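Local coordinates for PGRP domain of peptidoglycan recognition protein 3 (Branchiostoma belcheri tsingtauense, PDB 4ZXM) that is a peptidoglycan recognition protein domain that probably hydrolyses the amide bond between N-acetylmuramic acid and L-alanine in bacterial cell walls, at residues A[94-97]-A[98-102]; A[227-230]-A[231-235]. All coordinates share one frame; numbering follows the deposited sequence.

Overall arrangement
Contacts 1 and 2 sit at the two outermost strands of the mixed six-stranded sheet, on opposite sides of the chain's centre, with their centres 26 Å apart and nearest atoms about 16 Å apart. In each, an edge strand runs without a break into a single short helical turn. Contact 1 is partly buried: Val96 and Trp101 face inward against helix 132-149, while a salt bridge and serine hydroxyls lie on its more exposed side. Contact 2 is a surface contact in which weak backbone bonds to one glycine carbonyl, an aromatic edge and aliphatic carbons do the work. A salt bridge joins the segments in contact 1; none does so in contact 2.

Contact 1 of 2, residues A[94-97]-A[98-102]; sequences RIVS and KSEWG
Glu100 folds back onto Ser97 and Arg94 where strand 95-96, at the edge of the sheet of this peptidoglycan recognition fold, passes directly into the weakly bonded helical turn 98-101. At its root, Glu100 CB rests on CG1 of Val96 at 3.6 Å and also borders the carbonyl oxygen of Ser97. CG lies beside its own backbone N (chi1 -66°), and the extended chain runs past OG of Ser97 to deliver the carboxylate to the end of the strand. Glu100 OE2 accepts the backbone N-H of Ser97, with Ser97 N 3.0 Å away and a fairly straight N-H...O angle of 161°; the donor comes from above the carboxylate plane. Glu100 OE1 makes the salt bridge, 2.8 Å from NH1 of Arg94, and lies at the guanidinium edge in its plane. The two flat groups are turned 50° apart, and the bond from the same NH1 to OE2 is weak. The two oxygens, each with a partner, probably limit how freely the Glu100 carboxylate turns. Beside it, the hydroxyls of Ser97 and Ser99 share a hydrogen bond, OG to OG 3.1 Å.

The backbone closes the turn through Trp101 N, which donates to Ser97 O at 3.1 Å, and Gly102 ends it in a Schellman motif. On the inner side, CG1 of Val96 packs against CB of Trp101 at 4.0 Å, and helix 132-149 lies against the indole. The indole NE1 is taken by the carbonyl of Glu169, in the strand that also pairs with Val96, while NZ of Lys98 forms a salt bridge with Asp154. Several backbone oxygens border the ring of Trp101, among them Val96 O at its edge, 3.6 Å from Trp101 CD1, and Lys98 O, above one face and offset toward the rim.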
ATOM      1  N   ARG A  94      -1.293   7.645  12.114  1.00 53.61           N
ATOM      2  CA  ARG A  94      -0.966   6.556  13.010  1.00 52.57           C
ATOM      3  C   ARG A  94      -0.887   5.250  12.234  1.00 50.51           C
ATOM      4  O   ARG A  94      -1.840   4.859  11.567  1.00 53.26           O
ATOM      5  CB  ARG A  94      -2.000   6.437  14.124  1.00 54.11           C
ATOM      6  CG  ARG A  94      -1.734   5.303  15.109  1.00 56.26           C
ATOM      7  CD  ARG A  94      -0.388   5.436  15.819  1.00 56.93           C
ATOM      8  NE  ARG A  94       0.150   4.120  16.156  1.00 57.26           N
ATOM      9  CZ  ARG A  94       0.211   3.605  17.380  1.00 57.58           C
ATOM     10  NH1 ARG A  94       0.709   2.392  17.550  1.00 57.59           N
ATOM     11  NH2 ARG A  94      -0.212   4.287  18.434  1.00 60.69           N
ATOM     12  N   ILE A  95       0.261   4.589  12.343  1.00 47.92           N
ATOM     13  CA  ILE A  95       0.540   3.346  11.642  1.00 46.04           C
ATOM     14  C   ILE A  95       0.486   2.165  12.599  1.00 45.49           C
ATOM     15  O   ILE A  95       1.149   2.150  13.634  1.00 48.60           O
ATOM     16  CB  ILE A  95       1.937   3.386  11.010  1.00 45.68           C
ATOM     17  CG1 ILE A  95       1.957   4.404   9.872  1.00 44.84           C
ATOM     18  CG2 ILE A  95       2.346   2.008  10.499  1.00 46.75           C
ATOM     19  CD1 ILE A  95       3.349   4.854   9.501  1.00 45.05           C
ATOM     20  N   VAL A  96      -0.298   1.170  12.220  1.00 43.92           N
ATOM     21  CA  VAL A  96      -0.430  -0.046  12.980  1.00 43.28           C
ATOM     22  C   VAL A  96       0.760  -0.898  12.585  1.00 43.99           C
ATOM     23  O   VAL A  96       0.882  -1.283  11.427  1.00 46.75           O
ATOM     24  CB  VAL A  96      -1.737  -0.775  12.610  1.00 43.76           C
ATOM     25  CG1 VAL A  96      -1.903  -2.040  13.436  1.00 44.20           C
ATOM     26  CG2 VAL A  96      -2.937   0.149  12.779  1.00 42.64           C
ATOM     27  N   SER A  97       1.650  -1.176  13.528  1.00 45.10           N
ATOM     28  CA  SER A  97       2.860  -1.946  13.226  1.00 45.59           C
ATOM     29  C   SER A  97       2.533  -3.420  13.030  1.00 45.19           C
ATOM     30  O   SER A  97       1.445  -3.867  13.355  1.00 45.44           O
ATOM     31  CB  SER A  97       3.867  -1.808  14.362  1.00 44.90           C
ATOM     32  OG  SER A  97       3.322  -2.336  15.561  1.00 45.92           O
ATOM     33  N   LYS A  98       3.503  -4.165  12.523  1.00 46.42           N
ATOM     34  CA  LYS A  98       3.377  -5.609  12.336  1.00 49.16           C
ATOM     35  C   LYS A  98       2.880  -6.308  13.604  1.00 50.16           C
ATOM     36  O   LYS A  98       1.945  -7.114  13.562  1.00 51.46           O
ATOM     37  CB  LYS A  98       4.733  -6.193  11.951  1.00 50.01           C
ATOM     38  CG  LYS A  98       5.299  -5.679  10.631  1.00 51.61           C
ATOM     39  CD  LYS A  98       5.209  -6.692   9.508  1.00 53.06           C
ATOM     40  CE  LYS A  98       6.583  -6.946   8.911  1.00 54.56           C
ATOM     41  NZ  LYS A  98       6.511  -7.909   7.779  1.00 55.78           N
ATOM     42  N   SER A  99       3.509  -5.991  14.731  1.00 50.51           N
ATOM     43  CA  SER A  99       3.159  -6.621  15.995  1.00 51.95           C
ATOM     44  C   SER A  99       1.747  -6.260  16.405  1.00 50.44           C
ATOM     45  O   SER A  99       1.032  -7.093  16.950  1.00 52.60           O
ATOM     46  CB  SER A  99       4.128  -6.196  17.086  1.00 54.51           C
ATOM     47  OG  SER A  99       4.061  -4.798  17.278  1.00 64.07           O
ATOM     48  N   GLU A 100       1.340  -5.026  16.130  1.00 50.77           N
ATOM     49  CA  GLU A 100      -0.005  -4.567  16.487  1.00 51.81           C
ATOM     50  C   GLU A 100      -1.128  -5.209  15.660  1.00 50.07           C
ATOM     51  O   GLU A 100      -2.253  -5.298  16.134  1.00 49.69           O
ATOM     52  CB  GLU A 100      -0.088  -3.044  16.412  1.00 54.40           C
ATOM     53  CG  GLU A 100       0.777  -2.358  17.463  1.00 58.49           C
ATOM     54  CD  GLU A 100       0.979  -0.866  17.230  1.00 61.32           C
ATOM     55  OE1 GLU A 100       1.629  -0.229  18.084  1.00 62.45           O
ATOM     56  OE2 GLU A 100       0.508  -0.319  16.208  1.00 63.96           O
ATOM     57  N   TRP A 101      -0.845  -5.648  14.433  1.00 50.45           N
ATOM     58  CA  TRP A 101      -1.848  -6.414  13.663  1.00 48.54           C
ATOM     59  C   TRP A 101      -1.557  -7.913  13.645  1.00 47.03           C
ATOM     60  O   TRP A 101      -2.254  -8.678  12.994  1.00 45.51           O
ATOM     61  CB  TRP A 101      -2.090  -5.840  12.247  1.00 47.19           C
ATOM     62  CG  TRP A 101      -0.925  -5.776  11.268  1.00 45.47           C
ATOM     63  CD1 TRP A 101      -0.184  -4.677  10.966  1.00 44.64           C
ATOM     64  CD2 TRP A 101      -0.446  -6.827  10.407  1.00 43.90           C
ATOM     65  NE1 TRP A 101       0.748  -4.981  10.004  1.00 44.40           N
ATOM     66  CE2 TRP A 101       0.605  -6.293   9.643  1.00 42.94           C
ATOM     67  CE3 TRP A 101      -0.798  -8.170  10.221  1.00 44.25           C
ATOM     68  CZ2 TRP A 101       1.308  -7.048   8.707  1.00 42.96           C
ATOM     69  CZ3 TRP A 101      -0.094  -8.922   9.288  1.00 43.39           C
ATOM     70  CH2 TRP A 101       0.945  -8.358   8.546  1.00 42.57           C
ATOM     71  N   GLY A 102      -0.538  -8.324  14.388  1.00 48.44           N
ATOM     72  CA  GLY A 102      -0.257  -9.731  14.583  1.00 49.59           C
ATOM     73  C   GLY A 102       0.403 -10.373  13.385  1.00 51.54           C
ATOM     74  O   GLY A 102       0.180 -11.550  13.116  1.00 53.88           O
TER

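Contact 2 of 2, residues A[227-230]-A[231-235]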
ATOM      1  N   SER A 227       6.813  10.737  -8.154  1.00 45.25           N
ATOM      2  CA  SER A 227       5.711  10.534  -9.086  1.00 44.33           C
ATOM      3  C   SER A 227       4.730   9.539  -8.480  1.00 44.12           C
ATOM      4  O   SER A 227       5.119   8.633  -7.742  1.00 42.87           O
ATOM      5  CB  SER A 227       6.212   9.987 -10.421  1.00 44.83           C
ATOM      6  OG  SER A 227       7.323  10.713 -10.893  1.00 45.85           O
ATOM      7  N   LEU A 228       3.460   9.701  -8.821  1.00 44.65           N
ATOM      8  CA  LEU A 228       2.413   8.845  -8.303  1.00 46.11           C
ATOM      9  C   LEU A 228       1.735   8.101  -9.449  1.00 46.90           C
ATOM     10  O   LEU A 228       1.300   8.717 -10.426  1.00 48.24           O
ATOM     11  CB  LEU A 228       1.407   9.695  -7.535  1.00 46.10           C
ATOM     12  CG  LEU A 228       0.157   8.998  -7.013  1.00 45.63           C
ATOM     13  CD1 LEU A 228       0.509   8.180  -5.790  1.00 45.32           C
ATOM     14  CD2 LEU A 228      -0.907  10.028  -6.682  1.00 47.84           C
ATOM     15  N   TYR A 229       1.651   6.778  -9.316  1.00 47.01           N
ATOM     16  CA  TYR A 229       1.016   5.924 -10.312  1.00 47.95           C
ATOM     17  C   TYR A 229       0.001   4.989  -9.691  1.00 48.45           C
ATOM     18  O   TYR A 229       0.152   4.571  -8.546  1.00 50.41           O
ATOM     19  CB  TYR A 229       2.056   5.052 -10.987  1.00 48.87           C
ATOM     20  CG  TYR A 229       3.151   5.804 -11.660  1.00 51.18           C
ATOM     21  CD1 TYR A 229       3.023   6.216 -12.981  1.00 55.27           C
ATOM     22  CD2 TYR A 229       4.327   6.089 -10.992  1.00 54.41           C
ATOM     23  CE1 TYR A 229       4.039   6.903 -13.619  1.00 56.75           C
ATOM     24  CE2 TYR A 229       5.351   6.772 -11.618  1.00 57.25           C
ATOM     25  CZ  TYR A 229       5.200   7.177 -12.931  1.00 58.76           C
ATOM     26  OH  TYR A 229       6.213   7.860 -13.554  1.00 65.86           O
ATOM     27  N   GLY A 230      -1.023   4.642 -10.463  1.00 50.25           N
ATOM     28  CA  GLY A 230      -1.880   3.509 -10.140  1.00 52.13           C
ATOM     29  C   GLY A 230      -1.162   2.261 -10.604  1.00 56.18           C
ATOM     30  O   GLY A 230      -0.218   2.348 -11.384  1.00 55.81           O
ATOM     31  N   HIS A 231      -1.600   1.096 -10.135  1.00 62.90           N
ATOM     32  CA  HIS A 231      -0.965  -0.163 -10.527  1.00 68.94           C
ATOM     33  C   HIS A 231      -1.112  -0.465 -12.023  1.00 76.01           C
ATOM     34  O   HIS A 231      -0.208  -1.047 -12.626  1.00 76.28           O
ATOM     35  CB  HIS A 231      -1.507  -1.327  -9.700  1.00 70.37           C
ATOM     36  CG  HIS A 231      -0.813  -2.627  -9.966  1.00 70.56           C
ATOM     37  ND1 HIS A 231      -1.470  -3.838  -9.944  1.00 71.89           N
ATOM     38  CD2 HIS A 231       0.474  -2.902 -10.281  1.00 70.80           C
ATOM     39  CE1 HIS A 231      -0.615  -4.805 -10.224  1.00 71.27           C
ATOM     40  NE2 HIS A 231       0.570  -4.264 -10.433  1.00 71.53           N
ATOM     41  N   ARG A 232      -2.233  -0.076 -12.625  1.00 82.39           N
ATOM     42  CA  ARG A 232      -2.402  -0.254 -14.069  1.00 90.91           C
ATOM     43  C   ARG A 232      -1.446   0.640 -14.890  1.00 95.52           C
ATOM     44  O   ARG A 232      -0.997   0.233 -15.962  1.00 93.45           O
ATOM     45  CB  ARG A 232      -3.856  -0.003 -14.486  1.00 94.43           C
ATOM     46  CG  ARG A 232      -4.218   1.466 -14.617  1.00 96.79           C
ATOM     47  CD  ARG A 232      -5.723   1.658 -14.802  1.00101.14           C
ATOM     48  NE  ARG A 232      -6.110   3.067 -14.708  1.00110.26           N
ATOM     49  CZ  ARG A 232      -5.946   3.825 -13.616  1.00116.38           C
ATOM     50  NH1 ARG A 232      -5.378   3.322 -12.517  1.00123.79           N
ATOM     51  NH2 ARG A 232      -6.331   5.100 -13.619  1.00112.22           N
ATOM     52  N   ASP A 233      -1.149   1.846 -14.387  1.00105.00           N
ATOM     53  CA  ASP A 233      -0.277   2.825 -15.079  1.00107.23           C
ATOM     54  C   ASP A 233       1.130   2.280 -15.291  1.00110.53           C
ATOM     55  O   ASP A 233       1.684   2.343 -16.390  1.00111.04           O
ATOM     56  CB  ASP A 233      -0.126   4.130 -14.267  1.00105.61           C
ATOM     57  CG  ASP A 233      -1.410   4.950 -14.174  1.00103.55           C
ATOM     58  OD1 ASP A 233      -2.500   4.438 -14.508  1.00105.78           O
ATOM     59  OD2 ASP A 233      -1.315   6.123 -13.739  1.00 96.74           O
ATOM     60  N   VAL A 234       1.704   1.770 -14.205  1.00115.43           N
ATOM     61  CA  VAL A 234       3.116   1.395 -14.154  1.00118.82           C
ATOM     62  C   VAL A 234       3.475   0.181 -15.030  1.00123.61           C
ATOM     63  O   VAL A 234       4.408   0.265 -15.829  1.00124.89           O
ATOM     64  CB  VAL A 234       3.601   1.202 -12.685  1.00118.29           C
ATOM     65  CG1 VAL A 234       2.832   0.110 -11.943  1.00120.45           C
ATOM     66  CG2 VAL A 234       5.087   0.905 -12.641  1.00117.01           C
ATOM     67  N   GLY A 235       2.731  -0.920 -14.902  1.00126.43           N
ATOM     68  CA  GLY A 235       3.081  -2.184 -15.571  1.00125.81           C
ATOM     69  C   GLY A 235       2.071  -2.604 -16.620  1.00126.18           C
ATOM     70  O   GLY A 235       1.033  -1.963 -16.779  1.00131.01           O
TER
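Tyr229 meets Asp233 through its CB and one edge of its ring. CG lies beside the backbone N (chi1 -58°), which directs CD1 of Tyr229 at CB of Asp233, 4.0 Å away and near the ring plane. It is the aliphatic CB of Asp233, not its carboxylate, that meets the ring; the planes of ring and carboxylate are 87° apart. One residue further along the helix, CB of Val234 stands 4.5 Å from CB of Tyr229, a loose apolar contact. Lys118 and Val255 also touch the tyrosine.

Strand 226-230 is the outermost strand at this side of the mixed sheet of the N-acetylmuramoyl-L-alanine amidase fold, paired with strand 116-123, and it turns into helix 231-234 at Gly230, the N-cap residue. Gly230 O serves two donors of the first turn, both weakly: Val234 N at 3.5 Å with an N-H...O angle of 156°, and Asp233 N at 3.2 Å with a more bent bond. CG1 of Val234 lies 3.8 Å from Gly230 O.

The carboxylate of Asp233 lies beside the strand end, close to the backbone N of Gly230, and its OD2 forms a weak hydrogen bond with the hydroxyl of Tyr254. Exchanging Asp233 for an alanine would keep the CB at the tyrosine edge but would probably leave the Tyr254 hydroxyl without this partner and open a gap beside the glycine N. At the start of the helix, the ring of His231 meets that of His122 obliquely.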